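Local coordinates for protein L-hydantoinase (Arthrobacter aurescens, PDB 1GKR) that hydrolyses the cyclic amide ring of hydantoins with a two-zinc centre, preferring aryl over alkyl derivatives and with an enantioselectivity that depends on the substrate, at residues D15-A20 and S356-V361; F51-V56 and T340-M345. All coordinates share one frame; numbering follows the deposited sequence.

Overall arrangement
Two contacts, one nested inside the other, show how this amidohydrolase joins its small beta domain to its catalytic barrel. Near the N terminus, after strands 2-7 and 9-13, the chain enters strand 16-25 of the beta domain, and later strand 51-62, which leads on to the zinc ligands His60 and His62. Far later, helices 341-350 and 357-372 follow each other and return to these strands in reverse order. Contact 2 closes the inner loop, 51-56 with 340-345; contact 1 closes the outer one, 15-20 with 356-361. Their centres lie about 12 Å apart, and they touch where Leu357, Leu360 and Val361 pack on Phe51, Met53 and Pro54.

Contact 1. Residues D15-A20 and S356-V361; sequences DGITEA and SLERLV
At the junction between the beta domain and the barrel domain of this cyclic amidohydrolase, Glu358 in the first turn of helix 357-372 reaches over to Gly16 and Ile17 at the start of strand 16-25. The glutamate touches with two different parts. Its CG lies 3.4 Å from Gly16 N, against the backbone, while the carboxylate extends further along the strand to the end of Ile17. There the CD1 methyl of Ile17 sits over the flat face of the carboxylate, 3.5 Å from Glu358 CD and 3.3 Å from Glu358 OE2, and the two side chains run at about a right angle to each other. Glu358 gets there by bending at its second torsion (chi2 94°), which turns the acid group out of the line of an extended chain. Just before the helix, Ser356 provides the N-cap: its OG accepts from Arg359 N at 3.3 Å, fixing the turn from which Glu358 projects. Val12 of the adjoining strand 9-13 touches both Ile17 and Val361, and Tyr375 of the second subunit packs on Asp15. Between the two segments the contact is van der Waals packing, the aliphatic CG and the flat carboxylate of an acid against a strand. Lying in a first helical turn, the negative charge of Glu358 would probably be eased by the partial positive charge of the helix start.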
# COMPACT_ATOMS: atom_id res chain seq x y z
N ASP A 15 -24.35 17.21 -8.82
CA ASP A 15 -24.17 17.88 -7.55
C ASP A 15 -25.37 18.62 -6.94
O ASP A 15 -25.19 19.63 -6.28
CB ASP A 15 -22.95 18.79 -7.59
CG ASP A 15 -22.98 19.76 -8.73
OD1 ASP A 15 -24.04 20.38 -8.95
OD2 ASP A 15 -21.93 19.89 -9.40
N GLY A 16 -26.58 18.10 -7.14
CA GLY A 16 -27.73 18.75 -6.54
C GLY A 16 -28.95 18.93 -7.41
O GLY A 16 -28.88 18.83 -8.63
N ILE A 17 -30.08 19.18 -6.76
CA ILE A 17 -31.34 19.39 -7.47
C ILE A 17 -31.64 20.88 -7.48
O ILE A 17 -31.61 21.50 -6.43
CB ILE A 17 -32.53 18.67 -6.76
CG1 ILE A 17 -32.43 17.15 -6.91
CG2 ILE A 17 -33.84 19.13 -7.37
CD1 ILE A 17 -31.28 16.56 -6.23
N THR A 18 -31.92 21.46 -8.64
CA THR A 18 -32.29 22.87 -8.65
C THR A 18 -33.65 23.02 -9.32
O THR A 18 -33.95 22.37 -10.31
CB THR A 18 -31.24 23.76 -9.35
OG1 THR A 18 -31.00 23.29 -10.68
CG2 THR A 18 -29.92 23.73 -8.58
N GLU A 19 -34.50 23.86 -8.75
CA GLU A 19 -35.84 24.08 -9.27
C GLU A 19 -35.90 25.15 -10.34
O GLU A 19 -35.69 26.32 -10.05
CB GLU A 19 -36.78 24.45 -8.14
CG GLU A 19 -36.85 23.40 -7.08
CD GLU A 19 -37.69 23.83 -5.90
OE1 GLU A 19 -37.24 24.72 -5.14
OE2 GLU A 19 -38.81 23.29 -5.73
N ALA A 20 -36.20 24.76 -11.58
CA ALA A 20 -36.28 25.72 -12.66
C ALA A 20 -37.06 25.22 -13.87
O ALA A 20 -37.62 24.12 -13.86
CB ALA A 20 -34.89 26.12 -13.09
N SER A 356 -28.21 7.73 -4.54
CA SER A 356 -28.81 9.04 -4.66
C SER A 356 -29.03 9.39 -6.12
O SER A 356 -28.30 8.91 -7.01
CB SER A 356 -27.94 10.10 -4.01
OG SER A 356 -26.67 10.15 -4.62
N LEU A 357 -30.04 10.21 -6.39
CA LEU A 357 -30.33 10.62 -7.75
C LEU A 357 -29.11 11.31 -8.34
O LEU A 357 -28.78 11.10 -9.50
CB LEU A 357 -31.52 11.59 -7.78
CG LEU A 357 -32.89 10.96 -8.02
CD1 LEU A 357 -33.99 11.97 -7.77
CD2 LEU A 357 -32.94 10.46 -9.43
N GLU A 358 -28.44 12.12 -7.52
CA GLU A 358 -27.28 12.86 -7.98
C GLU A 358 -26.19 11.94 -8.48
O GLU A 358 -25.57 12.20 -9.51
CB GLU A 358 -26.73 13.75 -6.87
CG GLU A 358 -27.66 14.90 -6.47
CD GLU A 358 -28.54 14.55 -5.28
OE1 GLU A 358 -29.01 13.39 -5.19
OE2 GLU A 358 -28.77 15.45 -4.44
N ARG A 359 -25.94 10.86 -7.75
CA ARG A 359 -24.90 9.93 -8.16
C ARG A 359 -25.32 9.16 -9.42
O ARG A 359 -24.50 8.93 -10.32
CB ARG A 359 -24.59 8.97 -7.03
CG ARG A 359 -23.66 7.87 -7.44
CD ARG A 359 -22.40 7.89 -6.63
NE ARG A 359 -21.52 8.99 -7.00
CZ ARG A 359 -20.68 9.58 -6.14
NH1 ARG A 359 -20.62 9.18 -4.88
NH2 ARG A 359 -19.90 10.56 -6.56
N LEU A 360 -26.59 8.78 -9.47
CA LEU A 360 -27.12 8.06 -10.62
C LEU A 360 -26.89 8.86 -11.88
O LEU A 360 -26.44 8.32 -12.89
CB LEU A 360 -28.62 7.80 -10.45
CG LEU A 360 -29.28 6.93 -11.53
CD1 LEU A 360 -30.45 6.19 -10.94
CD2 LEU A 360 -29.72 7.80 -12.68
N VAL A 361 -27.19 10.15 -11.83
CA VAL A 361 -26.99 10.98 -13.01
C VAL A 361 -25.51 11.10 -13.37
O VAL A 361 -25.15 11.23 -14.54
CB VAL A 361 -27.59 12.39 -12.79
CG1 VAL A 361 -27.05 13.38 -13.80
CG2 VAL A 361 -29.09 12.30 -12.92

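Contact 2. Residues F51-V56 and T340-M345; sequences FVMPGV and TSLPMM
Leu342, in the first turn of helix 341-350, points its branched end at Val56 and at Met53 of strand 51-62, an apolar contact buried in the amidohydrolase fold where the beta domain gives way to the barrel. The nearer approach is to Val56, whose CG2 comes within 3.9 Å of Leu342 CG. Val56 holds CG1 anti to its backbone N (chi1 167°), a rotation that places CG2 beside that nitrogen and presents it to the leucine, whose side chain slants across the valine. Met53 makes the looser approach, with SD 4.5 Å from Leu342 CD1. Beyond CB its chain is extended at the second torsion and then turns about the CG-SD bond (chi3 -90°), which leaves the thioether facing the helix. Around this first shell the packing continues. Leu390 of strand 389-393 touches both Met53 and Leu342, and Val361 and Cys365 of helix 357-372 lie against Met53. Further out, the strand is positioned by backbone hydrogen bonds that pair Met53 with Leu390 and Gly55 with Asp388. The chain runs on from here to the zinc ligand His60, its side chain about 10 Å from that of Val56. On the helical side, the turn carrying Leu342 is held by the backbone bonds Met344 N to Thr340 O, 2.9 Å, and Met345 N to Ser341 O, 3.2 Å.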
# COMPACT_ATOMS: atom_id res chain seq x y z
N PHE A 51 -38.96 14.91 -10.99
CA PHE A 51 -37.54 15.03 -11.27
C PHE A 51 -37.28 14.98 -12.77
O PHE A 51 -37.87 14.16 -13.49
CB PHE A 51 -36.78 13.90 -10.59
CG PHE A 51 -36.74 14.01 -9.12
CD1 PHE A 51 -36.01 15.03 -8.51
CD2 PHE A 51 -37.47 13.14 -8.32
CE1 PHE A 51 -36.00 15.18 -7.13
CE2 PHE A 51 -37.49 13.28 -6.94
CZ PHE A 51 -36.75 14.30 -6.33
N VAL A 52 -36.41 15.87 -13.23
CA VAL A 52 -36.04 15.89 -14.63
C VAL A 52 -34.53 15.67 -14.66
O VAL A 52 -33.80 16.31 -13.92
CB VAL A 52 -36.39 17.23 -15.29
CG1 VAL A 52 -35.82 17.28 -16.70
CG2 VAL A 52 -37.90 17.38 -15.35
N MET A 53 -34.06 14.74 -15.50
CA MET A 53 -32.63 14.45 -15.60
C MET A 53 -32.20 14.40 -17.06
O MET A 53 -33.03 14.31 -17.96
CB MET A 53 -32.31 13.11 -14.93
CG MET A 53 -32.95 11.93 -15.60
SD MET A 53 -32.55 10.38 -14.78
CE MET A 53 -31.11 9.91 -15.64
N PRO A 54 -30.88 14.45 -17.31
CA PRO A 54 -30.42 14.40 -18.70
C PRO A 54 -30.66 13.00 -19.25
O PRO A 54 -30.77 12.04 -18.47
CB PRO A 54 -28.93 14.71 -18.59
CG PRO A 54 -28.83 15.46 -17.30
CD PRO A 54 -29.75 14.70 -16.40
N GLY A 55 -30.75 12.89 -20.57
CA GLY A 55 -30.96 11.58 -21.15
C GLY A 55 -29.80 10.69 -20.76
O GLY A 55 -28.66 11.16 -20.64
N VAL A 56 -30.07 9.42 -20.54
CA VAL A 56 -29.01 8.49 -20.17
C VAL A 56 -28.10 8.23 -21.37
O VAL A 56 -28.58 8.08 -22.49
CB VAL A 56 -29.59 7.15 -19.71
CG1 VAL A 56 -28.48 6.11 -19.64
CG2 VAL A 56 -30.26 7.34 -18.35
N THR A 340 -34.50 -2.02 -19.44
CA THR A 340 -34.55 -2.19 -18.00
C THR A 340 -33.44 -1.52 -17.17
O THR A 340 -33.49 -1.54 -15.93
CB THR A 340 -34.54 -3.68 -17.66
OG1 THR A 340 -33.38 -4.28 -18.24
CG2 THR A 340 -35.77 -4.35 -18.21
N SER A 341 -32.45 -0.93 -17.83
CA SER A 341 -31.35 -0.32 -17.12
C SER A 341 -31.72 0.80 -16.14
O SER A 341 -31.42 0.70 -14.94
CB SER A 341 -30.34 0.21 -18.12
OG SER A 341 -29.21 0.66 -17.42
N LEU A 342 -32.36 1.86 -16.62
CA LEU A 342 -32.72 2.97 -15.74
C LEU A 342 -33.74 2.54 -14.69
O LEU A 342 -33.53 2.73 -13.49
CB LEU A 342 -33.29 4.15 -16.52
CG LEU A 342 -32.94 5.59 -16.09
CD1 LEU A 342 -34.02 6.53 -16.60
CD2 LEU A 342 -32.84 5.71 -14.59
N PRO A 343 -34.86 1.96 -15.13
CA PRO A 343 -35.84 1.55 -14.12
C PRO A 343 -35.29 0.60 -13.05
O PRO A 343 -35.71 0.65 -11.88
CB PRO A 343 -36.99 0.94 -14.94
CG PRO A 343 -36.44 0.80 -16.33
CD PRO A 343 -35.45 1.91 -16.47
N MET A 344 -34.34 -0.25 -13.42
CA MET A 344 -33.80 -1.15 -12.43
C MET A 344 -32.99 -0.37 -11.40
O MET A 344 -33.10 -0.63 -10.20
CB MET A 344 -32.95 -2.22 -13.10
CG MET A 344 -33.29 -3.64 -12.64
SD MET A 344 -35.08 -3.94 -12.63
CE MET A 344 -35.22 -5.06 -11.30
N MET A 345 -32.19 0.61 -11.85
CA MET A 345 -31.38 1.43 -10.94
C MET A 345 -32.27 2.34 -10.10
O MET A 345 -32.05 2.52 -8.90
CB MET A 345 -30.38 2.29 -11.72
CG MET A 345 -29.30 1.52 -12.43
SD MET A 345 -28.60 0.21 -11.42
CE MET A 345 -27.80 1.14 -10.12